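Long-range contacts in conserved Archaeal protein (PDB 4OPC), which reduces, using bound FAD, the double bonds of the geranylgeranyl chains of unsaturated archaeols to give the saturated archaeols of archaeal membrane lipids: residues G49-K54 with E93-A99; H56-M62 with G303-I307; E69-K73 with P221-K226. All blocks are in the same frame, centred on the assembly; numbering follows the deposited sequence.

Overall arrangement
Contacts 1 and 2 are buried, whereas contact 3 lies farther out and is only partly covered. Contact 1 pairs the outermost strand 51-53 with strand 87-97, and its backbone hydrogen-bonds the flavin; helix 54-60 follows directly and supplies one side of contact 2, where it packs on helix 302-322 beside the lipid headgroup. The two meet where F57 packs against V52, F95 and L97. Contact 3 involves the next strand in, 70-80, and is tied to contact 1 by the salt bridge between D50 and K222. The chemistry changes accordingly: backbone bonds in contact 1, apolar and ring contacts in contact 2, lysine-carboxylate pairs in contact 3.

Contact 1: G49-K54 with E93-A99. With FDA (dihydroflavine-adenine dinucleotide), chain B.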
loop_
_atom_site.group_PDB
_atom_site.type_symbol
_atom_site.label_atom_id
_atom_site.label_comp_id
_atom_site.label_asym_id
_atom_site.label_seq_id
_atom_site.Cartn_x
_atom_site.Cartn_y
_atom_site.Cartn_z
ATOM N N GLY A 49 -3.369 7.815 -6.931
ATOM C CA GLY A 49 -4.745 8.248 -7.107
ATOM C C GLY A 49 -5.183 9.262 -6.062
ATOM O O GLY A 49 -6.184 9.953 -6.259
ATOM N N ASP A 50 -4.444 9.324 -4.952
ATOM C CA ASP A 50 -4.619 10.337 -3.900
ATOM C C ASP A 50 -5.863 10.149 -3.036
ATOM O O ASP A 50 -6.273 11.071 -2.321
ATOM C CB ASP A 50 -4.606 11.768 -4.462
ATOM C CG ASP A 50 -3.292 12.145 -5.124
ATOM O OD1 ASP A 50 -2.227 11.588 -4.796
ATOM O OD2 ASP A 50 -3.337 13.043 -5.992
ATOM N N ALA A 51 -6.458 8.963 -3.084
ATOM C CA ALA A 51 -7.681 8.690 -2.325
ATOM C C ALA A 51 -7.378 7.933 -1.037
ATOM O O ALA A 51 -6.750 6.876 -1.072
ATOM C CB ALA A 51 -8.642 7.892 -3.176
ATOM N N VAL A 52 -7.821 8.462 0.100
ATOM C CA VAL A 52 -7.549 7.823 1.391
ATOM C C VAL A 52 -8.785 7.884 2.286
ATOM O O VAL A 52 -9.445 8.918 2.369
ATOM C CB VAL A 52 -6.362 8.491 2.141
ATOM C CG1 VAL A 52 -5.967 7.662 3.366
ATOM C CG2 VAL A 52 -5.157 8.691 1.230
ATOM N N SER A 53 -9.080 6.787 2.971
ATOM C CA SER A 53 -10.220 6.716 3.880
ATOM C C SER A 53 -10.050 7.640 5.087
ATOM O O SER A 53 -8.964 7.745 5.650
ATOM C CB SER A 53 -10.388 5.275 4.363
ATOM O OG SER A 53 -11.329 5.177 5.415
ATOM N N LYS A 54 -11.137 8.293 5.486
ATOM C CA LYS A 54 -11.120 9.162 6.653
ATOM C C LYS A 54 -10.804 8.370 7.920
ATOM O O LYS A 54 -10.156 8.885 8.833
ATOM C CB LYS A 54 -12.466 9.872 6.774
ATOM C CG LYS A 54 -12.644 10.731 8.012
ATOM C CD LYS A 54 -14.018 11.394 7.966
ATOM C CE LYS A 54 -14.422 11.995 9.303
ATOM N NZ LYS A 54 -14.604 10.982 10.376
ATOM N N GLU A 93 -16.581 7.252 3.937
ATOM C CA GLU A 93 -16.030 8.598 3.898
ATOM C C GLU A 93 -14.520 8.614 3.689
ATOM O O GLU A 93 -13.780 7.837 4.296
ATOM C CB GLU A 93 -16.425 9.376 5.158
ATOM C CG GLU A 93 -17.930 9.622 5.237
ATOM C CD GLU A 93 -18.355 10.485 6.412
ATOM O OE1 GLU A 93 -17.497 10.855 7.240
ATOM O OE2 GLU A 93 -19.562 10.792 6.504
ATOM N N GLY A 94 -14.069 9.494 2.807
ATOM C CA GLY A 94 -12.648 9.632 2.555
ATOM C C GLY A 94 -12.291 10.965 1.937
ATOM O O GLY A 94 -13.129 11.866 1.801
ATOM N N PHE A 95 -11.027 11.096 1.566
ATOM C CA PHE A 95 -10.514 12.356 1.073
ATOM C C PHE A 95 -9.797 12.131 -0.237
ATOM O O PHE A 95 -9.078 11.140 -0.391
ATOM C CB PHE A 95 -9.502 12.947 2.055
ATOM C CG PHE A 95 -10.028 13.145 3.448
ATOM C CD1 PHE A 95 -11.128 13.940 3.681
ATOM C CD2 PHE A 95 -9.387 12.558 4.526
ATOM C CE1 PHE A 95 -11.597 14.135 4.969
ATOM C CE2 PHE A 95 -9.849 12.744 5.810
ATOM C CZ PHE A 95 -10.956 13.534 6.032
ATOM N N GLU A 96 -10.004 13.038 -1.184
ATOM C CA GLU A 96 -9.113 13.154 -2.323
ATOM C C GLU A 96 -8.138 14.272 -1.974
ATOM O O GLU A 96 -8.525 15.444 -1.882
ATOM C CB GLU A 96 -9.896 13.469 -3.603
ATOM C CG GLU A 96 -9.989 12.291 -4.553
ATOM C CD GLU A 96 -8.639 11.847 -5.050
ATOM O OE1 GLU A 96 -8.483 10.637 -5.300
ATOM O OE2 GLU A 96 -7.739 12.697 -5.202
ATOM N N LEU A 97 -6.881 13.892 -1.751
ATOM C CA LEU A 97 -5.880 14.805 -1.200
ATOM C C LEU A 97 -4.984 15.417 -2.251
ATOM O O LEU A 97 -4.770 14.844 -3.318
ATOM C CB LEU A 97 -4.969 14.039 -0.233
ATOM C CG LEU A 97 -5.629 13.325 0.938
ATOM C CD1 LEU A 97 -4.610 12.529 1.732
ATOM C CD2 LEU A 97 -6.293 14.345 1.819
ATOM N N ASN A 98 -4.441 16.586 -1.925
ATOM C CA ASN A 98 -3.212 17.054 -2.546
ATOM C C ASN A 98 -2.091 16.397 -1.745
ATOM O O ASN A 98 -1.730 16.876 -0.667
ATOM C CB ASN A 98 -3.123 18.582 -2.473
ATOM C CG ASN A 98 -1.886 19.140 -3.159
ATOM O OD1 ASN A 98 -0.854 18.478 -3.265
ATOM N ND2 ASN A 98 -1.982 20.387 -3.610
ATOM N N ALA A 99 -1.576 15.279 -2.252
ATOM C CA ALA A 99 -0.651 14.454 -1.491
ATOM C C ALA A 99 0.649 15.154 -1.097
ATOM O O ALA A 99 1.008 15.109 0.075
ATOM C CB ALA A 99 -0.375 13.130 -2.222
HETATM P PA FDA B . 6.767 6.614 -1.215
HETATM O O1A FDA B . 7.286 6.011 -2.461
HETATM O O2A FDA B . 5.589 7.574 -1.334
HETATM O O5B FDA B . 7.941 7.391 -0.490
HETATM C C5B FDA B . 9.271 6.837 -0.448
HETATM C C4B FDA B . 10.227 7.983 -0.252
HETATM O O4B FDA B . 11.551 7.465 -0.009
HETATM C C3B FDA B . 10.344 8.941 -1.443
HETATM O O3B FDA B . 9.990 10.271 -1.067
HETATM C C2B FDA B . 11.803 8.774 -1.911
HETATM O O2B FDA B . 12.361 9.981 -2.405
HETATM C C1B FDA B . 12.489 8.322 -0.630
HETATM N N9A FDA B . 13.712 7.542 -0.773
HETATM C C8A FDA B . 13.861 6.339 -1.419
HETATM N N7A FDA B . 15.064 5.823 -1.315
HETATM C C5A FDA B . 15.749 6.744 -0.537
HETATM C C6A FDA B . 17.059 6.757 -0.019
HETATM N N6A FDA B . 17.929 5.758 -0.174
HETATM N N1A FDA B . 17.409 7.797 0.764
HETATM C C2A FDA B . 16.528 8.783 0.958
HETATM N N3A FDA B . 15.257 8.862 0.558
HETATM C C4A FDA B . 14.920 7.789 -0.167
HETATM N N1 FDA B . -2.753 4.408 -2.355
HETATM C C2 FDA B . -3.858 4.967 -1.764
HETATM O O2 FDA B . -4.029 4.914 -0.550
HETATM N N3 FDA B . -4.743 5.617 -2.583
HETATM C C4 FDA B . -4.713 5.679 -3.961
HETATM O O4 FDA B . -5.502 6.412 -4.555
HETATM C C4X FDA B . -3.591 5.034 -4.523
HETATM N N5 FDA B . -3.428 5.058 -5.877
HETATM C C5X FDA B . -2.206 4.744 -6.435
HETATM C C6 FDA B . -1.945 5.028 -7.768
HETATM C C7 FDA B . -0.697 4.806 -8.329
HETATM C C7M FDA B . -0.432 5.254 -9.743
HETATM C C8 FDA B . 0.318 4.236 -7.546
HETATM C C8M FDA B . 1.708 4.047 -8.108
HETATM C C9 FDA B . 0.055 3.928 -6.209
HETATM C C9A FDA B . -1.185 4.195 -5.640
HETATM N N10 FDA B . -1.472 3.936 -4.281
HETATM C C10 FDA B . -2.614 4.463 -3.718
HETATM C "C1'" FDA B . -0.440 3.397 -3.361
HETATM C "C2'" FDA B . 0.223 4.533 -2.560
HETATM O "O2'" FDA B . 0.555 5.627 -3.420
HETATM C "C3'" FDA B . 1.506 4.035 -1.889
HETATM O "O3'" FDA B . 1.219 2.803 -1.241
HETATM C "C4'" FDA B . 2.089 4.968 -0.818
HETATM O "O4'" FDA B . 2.179 6.313 -1.284
HETATM C "C5'" FDA B . 3.445 4.487 -0.354
HETATM O "O5'" FDA B . 4.013 5.436 0.571
HETATM P P FDA B . 5.509 5.246 1.075
HETATM O O1P FDA B . 5.779 6.352 2.010
HETATM O O2P FDA B . 5.761 3.825 1.556
HETATM O O3P FDA B . 6.406 5.380 -0.244
HETATM O O HOH W 1 -1.724 15.055 -5.166
HETATM O O HOH W 2 -13.719 6.292 6.589
#
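The phenyl ring of F95 is met obliquely by the aliphatic part of K54, whose CG lies 3.8 Å from CZ; F57 and Y64 add edge-to-face contacts. K54 thus spends its methylenes on the ring, while its ammonium end pairs with D58. The other flat groups lie at the opposite end of the pairing. The N3/O4 side of the flavin's pyrimidine ring meets the backbone of A51, which gives its N-H to O4 and takes the flavin N3-H on its carbonyl (N3 to A51 O 2.8 Å). Glycine suits position 49, since a side chain there would run into the flavin O4. The carboxylate of E96 curls back to the same turn through an unusual first torsion (chi1 -107°) and a bend at chi2, bringing OE1 2.6 Å from G49 O; its OE2 pairs with K222. The frame behind these groups is an antiparallel pair: strand 51-53, outermost in an eight-stranded mixed sheet, runs along strand 87-97. V52 and F95 form the hydrogen-bonded pair, each N-H meeting the other's carbonyl, with V52 N to F95 O 3.0 Å. L97 N continues the pattern to D50 O at 2.9 Å, nearly straight at 174°. Glycine suits position 94, since a CB there would run into V52 O; its CA lies 4.0 Å from that of S53. V52 and L97 fill the apolar side, CG2 of the former 3.9 Å from CD1 of the latter. D50, salt-bridged to K222, also receives a water on OD2, and that water accepts the N-H of A99.

Contact 2: H56-M62 with G303-I307; sequences HFDKLGM and GSAMI. With PGT ((1S)-2-{[{[(2R)-2,3-dihydroxypropyl]oxy}(hydroxy)phosphoryl]oxy}-1-[(palmitoyloxy)methyl]ethyl stearate), chain C.
The CA of G303 sits over one face of the H56 imidazole, 3.6 Å from the ring centroid and 17° off the normal, a CH-pi contact at a place where a CB would run into the ring, which suits glycine. The opposite face of the imidazole carries the glycerol oxygen O5 of the bound phosphatidylglycerol. Held between these two, H56 presents NE2 at its edge to the phosphate and donates a hydrogen bond in the ring plane, NE2 to O2P 3.0 Å with an N-H...O angle of 160°. H56 also binds the phytanyl-chained phospholipid of archaea, consistent with the ring holding the phosphate headgroup of that lipid. The backbone N of S304 lies over the same face as G303 CA. M306 makes most of the apolar contact. Its CB packs on L60 CD1 at 3.7 Å, and a bend at the last torsion (chi3 -72°) lays CE over the face of F57, 4.1 Å from the centroid. SD stands more obliquely to this ring, a Met-aromatic contact, and touches M62 CE at 4.0 Å. Unbranched, flexible thioether chains can follow the uneven surfaces where the two helices meet. I307 completes the row: CD1 comes obliquely to the imidazole, 3.6 Å from H56 CE1, while CG1 touches L60 CD1. The segments 56-60 and 303-307 run almost parallel, their axes 10.2 Å apart at closest approach. Around them, helix 16-25 receives M306 at F16 and S20, helix 99-112 backs M62 with Y102 and V106, and helix 332-357 places Y341 against I307.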
loop_
_atom_site.group_PDB
_atom_site.type_symbol
_atom_site.label_atom_id
_atom_site.label_comp_id
_atom_site.label_asym_id
_atom_site.label_seq_id
_atom_site.Cartn_x
_atom_site.Cartn_y
_atom_site.Cartn_z
ATOM N N HIS A 56 -8.697 6.143 8.615
ATOM C CA HIS A 56 -7.284 6.023 8.968
ATOM C C HIS A 56 -6.812 7.211 9.787
ATOM O O HIS A 56 -6.082 7.057 10.765
ATOM C CB HIS A 56 -6.419 5.858 7.720
ATOM C CG HIS A 56 -6.563 4.522 7.067
ATOM N ND1 HIS A 56 -6.260 3.345 7.717
ATOM C CD2 HIS A 56 -6.977 4.173 5.827
ATOM C CE1 HIS A 56 -6.478 2.329 6.903
ATOM N NE2 HIS A 56 -6.909 2.804 5.749
ATOM N N PHE A 57 -7.235 8.407 9.395
ATOM C CA PHE A 57 -6.865 9.592 10.139
ATOM C C PHE A 57 -7.534 9.546 11.507
ATOM O O PHE A 57 -6.921 9.899 12.509
ATOM C CB PHE A 57 -7.248 10.860 9.371
ATOM C CG PHE A 57 -6.582 10.965 8.031
ATOM C CD1 PHE A 57 -7.161 10.382 6.913
ATOM C CD2 PHE A 57 -5.370 11.615 7.890
ATOM C CE1 PHE A 57 -6.556 10.456 5.683
ATOM C CE2 PHE A 57 -4.752 11.685 6.656
ATOM C CZ PHE A 57 -5.350 11.110 5.549
ATOM N N ASP A 58 -8.779 9.077 11.547
ATOM C CA ASP A 58 -9.534 9.022 12.798
ATOM C C ASP A 58 -8.965 8.026 13.808
ATOM O O ASP A 58 -9.054 8.240 15.017
ATOM C CB ASP A 58 -11.006 8.703 12.528
ATOM C CG ASP A 58 -11.748 9.865 11.891
ATOM O OD1 ASP A 58 -11.290 11.017 12.041
ATOM O OD2 ASP A 58 -12.791 9.625 11.252
ATOM N N LYS A 59 -8.398 6.930 13.319
ATOM C CA LYS A 59 -7.873 5.894 14.208
ATOM C C LYS A 59 -6.430 6.167 14.683
ATOM O O LYS A 59 -6.042 5.757 15.773
ATOM C CB LYS A 59 -7.973 4.524 13.527
ATOM C CG LYS A 59 -7.618 3.338 14.413
ATOM C CD LYS A 59 -8.117 2.027 13.812
ATOM C CE LYS A 59 -7.766 0.836 14.693
ATOM N NZ LYS A 59 -8.349 -0.437 14.176
ATOM N N LEU A 60 -5.647 6.886 13.883
ATOM C CA LEU A 60 -4.216 7.001 14.142
ATOM C C LEU A 60 -3.802 8.325 14.741
ATOM O O LEU A 60 -2.654 8.492 15.162
ATOM C CB LEU A 60 -3.437 6.791 12.849
ATOM C CG LEU A 60 -3.659 5.449 12.164
ATOM C CD1 LEU A 60 -3.008 5.446 10.805
ATOM C CD2 LEU A 60 -3.133 4.300 13.024
ATOM N N GLY A 61 -4.727 9.277 14.751
ATOM C CA GLY A 61 -4.430 10.597 15.266
ATOM C C GLY A 61 -3.471 11.338 14.357
ATOM O O GLY A 61 -2.652 12.130 14.815
ATOM N N MET A 62 -3.563 11.068 13.061
ATOM C CA MET A 62 -2.797 11.831 12.089
ATOM C C MET A 62 -3.554 13.108 11.767
ATOM O O MET A 62 -4.792 13.110 11.740
ATOM C CB MET A 62 -2.549 11.018 10.820
ATOM C CG MET A 62 -1.497 9.929 10.987
ATOM S SD MET A 62 0.191 10.549 11.116
ATOM C CE MET A 62 0.456 11.162 9.447
ATOM N N GLY A 303 -3.151 4.742 3.499
ATOM C CA GLY A 303 -3.671 4.445 4.830
ATOM C C GLY A 303 -2.846 3.411 5.575
ATOM O O GLY A 303 -2.447 3.615 6.727
ATOM N N SER A 304 -2.552 2.305 4.909
ATOM C CA SER A 304 -1.763 1.261 5.536
ATOM C C SER A 304 -0.307 1.705 5.764
ATOM O O SER A 304 0.322 1.277 6.738
ATOM C CB SER A 304 -1.859 -0.029 4.727
ATOM O OG SER A 304 -1.606 0.226 3.350
ATOM N N ALA A 305 0.218 2.578 4.904
ATOM C CA ALA A 305 1.521 3.194 5.171
ATOM C C ALA A 305 1.488 3.917 6.508
ATOM O O ALA A 305 2.408 3.776 7.315
ATOM C CB ALA A 305 1.888 4.174 4.073
ATOM N N MET A 306 0.446 4.718 6.732
ATOM C CA MET A 306 0.297 5.413 8.017
ATOM C C MET A 306 0.164 4.447 9.196
ATOM O O MET A 306 0.746 4.680 10.251
ATOM C CB MET A 306 -0.878 6.384 7.985
ATOM C CG MET A 306 -0.671 7.527 6.987
ATOM S SD MET A 306 -1.850 8.866 7.167
ATOM C CE MET A 306 -3.241 7.986 6.516
ATOM N N ILE A 307 -0.588 3.363 9.014
ATOM C CA ILE A 307 -0.673 2.349 10.058
ATOM C C ILE A 307 0.724 1.802 10.355
ATOM O O ILE A 307 1.111 1.660 11.512
ATOM C CB ILE A 307 -1.620 1.205 9.654
ATOM C CG1 ILE A 307 -3.056 1.724 9.497
ATOM C CG2 ILE A 307 -1.544 0.089 10.690
ATOM C CD1 ILE A 307 -4.038 0.658 8.995
HETATM C C48 PGT C . -6.713 -6.527 -8.594
HETATM C C47 PGT C . -5.467 -6.425 -7.739
HETATM C C46 PGT C . -4.659 -5.219 -8.171
HETATM C C45 PGT C . -5.528 -3.978 -8.096
HETATM C C44 PGT C . -4.677 -2.743 -7.889
HETATM C C43 PGT C . -4.597 -1.946 -9.178
HETATM C C42 PGT C . -3.608 -0.818 -8.984
HETATM C C41 PGT C . -4.195 0.140 -7.979
HETATM C C40 PGT C . -3.661 1.533 -8.208
HETATM C C39 PGT C . -4.722 2.500 -7.735
HETATM C C38 PGT C . -5.051 2.222 -6.291
HETATM C C37 PGT C . -6.230 3.076 -5.889
HETATM C C36 PGT C . -6.478 2.868 -4.415
HETATM C C35 PGT C . -7.827 3.420 -4.018
HETATM C C34 PGT C . -8.006 3.241 -2.523
HETATM C C33 PGT C . -9.443 3.464 -2.103
HETATM C C32 PGT C . -9.515 4.154 -0.754
HETATM C C31 PGT C . -9.317 3.190 0.405
HETATM O O31 PGT C . -8.456 3.451 1.225
HETATM O O2 PGT C . -10.089 2.010 0.547
HETATM C C2 PGT C . -11.156 2.048 1.476
HETATM C C1 PGT C . -10.713 1.831 2.908
HETATM O O3P PGT C . -9.328 1.937 3.177
HETATM P P PGT C . -8.568 0.649 3.705
HETATM O O1P PGT C . -9.125 -0.494 2.885
HETATM O O2P PGT C . -7.063 0.760 3.510
HETATM O O4P PGT C . -8.841 0.357 5.247
HETATM C C4 PGT C . -9.892 0.968 5.968
HETATM C C5 PGT C . -9.990 0.406 7.368
HETATM O O5 PGT C . -9.839 1.449 8.304
HETATM C C6 PGT C . -8.912 -0.632 7.573
HETATM O O6 PGT C . -7.905 -0.153 8.434
HETATM C C3 PGT C . -12.154 0.930 1.231
HETATM O O3 PGT C . -12.833 1.043 0.004
HETATM C C11 PGT C . -13.133 -0.210 -0.564
HETATM O O11 PGT C . -13.581 -1.098 0.133
HETATM C C12 PGT C . -12.887 -0.454 -2.039
HETATM C C13 PGT C . -13.686 -1.645 -2.524
HETATM C C14 PGT C . -13.393 -1.869 -3.993
HETATM C C15 PGT C . -12.350 -2.953 -4.160
HETATM C C16 PGT C . -12.160 -3.275 -5.627
HETATM C C17 PGT C . -12.264 -4.773 -5.815
HETATM C C18 PGT C . -12.396 -5.117 -7.284
HETATM C C19 PGT C . -12.802 -6.569 -7.433
HETATM C C20 PGT C . -14.241 -6.774 -6.999
HETATM C C21 PGT C . -15.041 -7.357 -8.146
HETATM C C22 PGT C . -16.135 -8.263 -7.624
HETATM C C23 PGT C . -16.491 -9.265 -8.701
HETATM C C24 PGT C . -17.372 -10.355 -8.132
HETATM C C25 PGT C . -16.770 -11.710 -8.437
HETATM C C26 PGT C . -16.622 -12.503 -7.155
#

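Contact 3: E69-K73 with P221-K226; sequences ELENK and PKGKNK
E71 and K222 send their side chains obliquely across one another, whereas K226 comes to the same carboxylate at about a right angle, and each lysine meets a different oxygen. K222 NZ sits 2.9 Å from E71 OE1, well above the carboxylate plane rather than in it; bent at its last torsion (chi4 -75°), K222 also turns this ammonium group toward D50 and E96, so one lysine serves three acids. K226 makes only a weak bond, NZ to E71 OE2 3.4 Å, but a water spans the same pair, giving to OE2 and accepting from NZ. N72 works beside them. Its ND2 donates to P221 O at 3.0 Å, arriving from above the carbonyl plane, and also to H200 O; an amide can serve two carbonyls in this way. Its CB rests 3.5 Å from K222 C. The backbone bond from K222 N to K226 O, 2.8 Å, closes the hairpin. E71 and N72 together face E96 in a classic beta bulge. Here the start of strand 70-80 touches the turn joining strands 216-221 and 226-234, while across the sheet the strand lies between 87-97 and 202-206.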
loop_
_atom_site.group_PDB
_atom_site.type_symbol
_atom_site.label_atom_id
_atom_site.label_comp_id
_atom_site.label_asym_id
_atom_site.label_seq_id
_atom_site.Cartn_x
_atom_site.Cartn_y
_atom_site.Cartn_z
ATOM N N GLU A 69 -5.024 21.228 0.845
ATOM C CA GLU A 69 -4.688 19.805 1.012
ATOM C C GLU A 69 -5.853 18.868 0.737
ATOM O O GLU A 69 -5.652 17.728 0.324
ATOM C CB GLU A 69 -4.205 19.519 2.435
ATOM C CG GLU A 69 -2.951 20.240 2.840
ATOM C CD GLU A 69 -2.766 20.267 4.336
ATOM O OE1 GLU A 69 -3.525 19.575 5.055
ATOM O OE2 GLU A 69 -1.863 20.996 4.784
ATOM N N LEU A 70 -7.064 19.323 1.024
ATOM C CA LEU A 70 -8.254 18.524 0.789
ATOM C C LEU A 70 -8.940 19.019 -0.468
ATOM O O LEU A 70 -9.617 20.053 -0.461
ATOM C CB LEU A 70 -9.203 18.588 1.982
ATOM C CG LEU A 70 -10.491 17.773 1.869
ATOM C CD1 LEU A 70 -10.212 16.400 1.282
ATOM C CD2 LEU A 70 -11.148 17.647 3.233
ATOM N N GLU A 71 -8.756 18.280 -1.555
ATOM C CA GLU A 71 -9.262 18.708 -2.845
ATOM C C GLU A 71 -10.736 18.375 -3.009
ATOM O O GLU A 71 -11.486 19.157 -3.587
ATOM C CB GLU A 71 -8.439 18.093 -3.978
ATOM C CG GLU A 71 -6.970 18.485 -3.947
ATOM C CD GLU A 71 -6.278 18.231 -5.266
ATOM O OE1 GLU A 71 -5.337 17.412 -5.298
ATOM O OE2 GLU A 71 -6.678 18.848 -6.275
ATOM N N ASN A 72 -11.156 17.232 -2.482
ATOM C CA ASN A 72 -12.537 16.801 -2.671
ATOM C C ASN A 72 -12.953 15.784 -1.615
ATOM O O ASN A 72 -12.202 14.849 -1.310
ATOM C CB ASN A 72 -12.704 16.224 -4.087
ATOM C CG ASN A 72 -14.153 15.938 -4.451
ATOM O OD1 ASN A 72 -15.055 16.723 -4.159
ATOM N ND2 ASN A 72 -14.376 14.808 -5.113
ATOM N N LYS A 73 -14.138 15.963 -1.049
ATOM C CA LYS A 73 -14.664 15.013 -0.075
ATOM C C LYS A 73 -15.297 13.815 -0.777
ATOM O O LYS A 73 -16.077 13.979 -1.711
ATOM C CB LYS A 73 -15.684 15.698 0.843
ATOM C CG LYS A 73 -16.320 14.779 1.873
ATOM C CD LYS A 73 -15.274 14.198 2.814
ATOM C CE LYS A 73 -15.859 13.092 3.676
ATOM N NZ LYS A 73 -14.809 12.413 4.477
ATOM N N PRO A 221 -12.633 11.802 -8.823
ATOM C CA PRO A 221 -12.801 13.259 -8.941
ATOM C C PRO A 221 -12.067 14.019 -7.842
ATOM O O PRO A 221 -12.097 13.630 -6.666
ATOM C CB PRO A 221 -14.317 13.456 -8.801
ATOM C CG PRO A 221 -14.922 12.104 -9.186
ATOM C CD PRO A 221 -13.923 11.109 -8.648
ATOM N N LYS A 222 -11.408 15.098 -8.248
ATOM C CA LYS A 222 -10.724 16.002 -7.328
ATOM C C LYS A 222 -11.464 17.337 -7.214
ATOM O O LYS A 222 -10.949 18.298 -6.633
ATOM C CB LYS A 222 -9.290 16.236 -7.797
ATOM C CG LYS A 222 -8.338 15.085 -7.484
ATOM C CD LYS A 222 -6.928 15.399 -7.972
ATOM C CE LYS A 222 -5.906 14.394 -7.461
ATOM N NZ LYS A 222 -5.582 14.603 -6.017
ATOM N N GLY A 223 -12.673 17.380 -7.764
ATOM C CA GLY A 223 -13.494 18.575 -7.775
ATOM C C GLY A 223 -14.628 18.341 -8.749
ATOM O O GLY A 223 -14.816 17.218 -9.230
ATOM N N LYS A 224 -15.375 19.396 -9.054
ATOM C CA LYS A 224 -16.499 19.295 -9.970
ATOM C C LYS A 224 -16.028 19.199 -11.417
ATOM O O LYS A 224 -16.774 18.751 -12.290
ATOM C CB LYS A 224 -17.418 20.507 -9.807
ATOM C CG LYS A 224 -18.131 20.586 -8.464
ATOM C CD LYS A 224 -19.439 19.818 -8.504
ATOM C CE LYS A 224 -20.363 20.368 -9.578
ATOM N NZ LYS A 224 -21.535 19.476 -9.819
ATOM N N ASN A 225 -14.795 19.629 -11.668
ATOM C CA ASN A 225 -14.263 19.719 -13.025
ATOM C C ASN A 225 -12.797 19.307 -13.117
ATOM O O ASN A 225 -12.062 19.782 -13.977
ATOM C CB ASN A 225 -14.439 21.137 -13.588
ATOM C CG ASN A 225 -15.886 21.462 -13.922
ATOM O OD1 ASN A 225 -16.362 21.177 -15.024
ATOM N ND2 ASN A 225 -16.592 22.059 -12.972
ATOM N N LYS A 226 -12.372 18.414 -12.228
ATOM C CA LYS A 226 -10.985 17.973 -12.206
ATOM C C LYS A 226 -10.948 16.531 -11.739
ATOM O O LYS A 226 -11.644 16.163 -10.798
ATOM C CB LYS A 226 -10.145 18.861 -11.284
ATOM C CG LYS A 226 -8.672 18.456 -11.209
ATOM C CD LYS A 226 -7.779 19.539 -10.598
ATOM C CE LYS A 226 -8.262 19.977 -9.227
ATOM N NZ LYS A 226 -7.440 21.113 -8.696
HETATM O O HOH W 3 -8.586 20.937 -6.163
#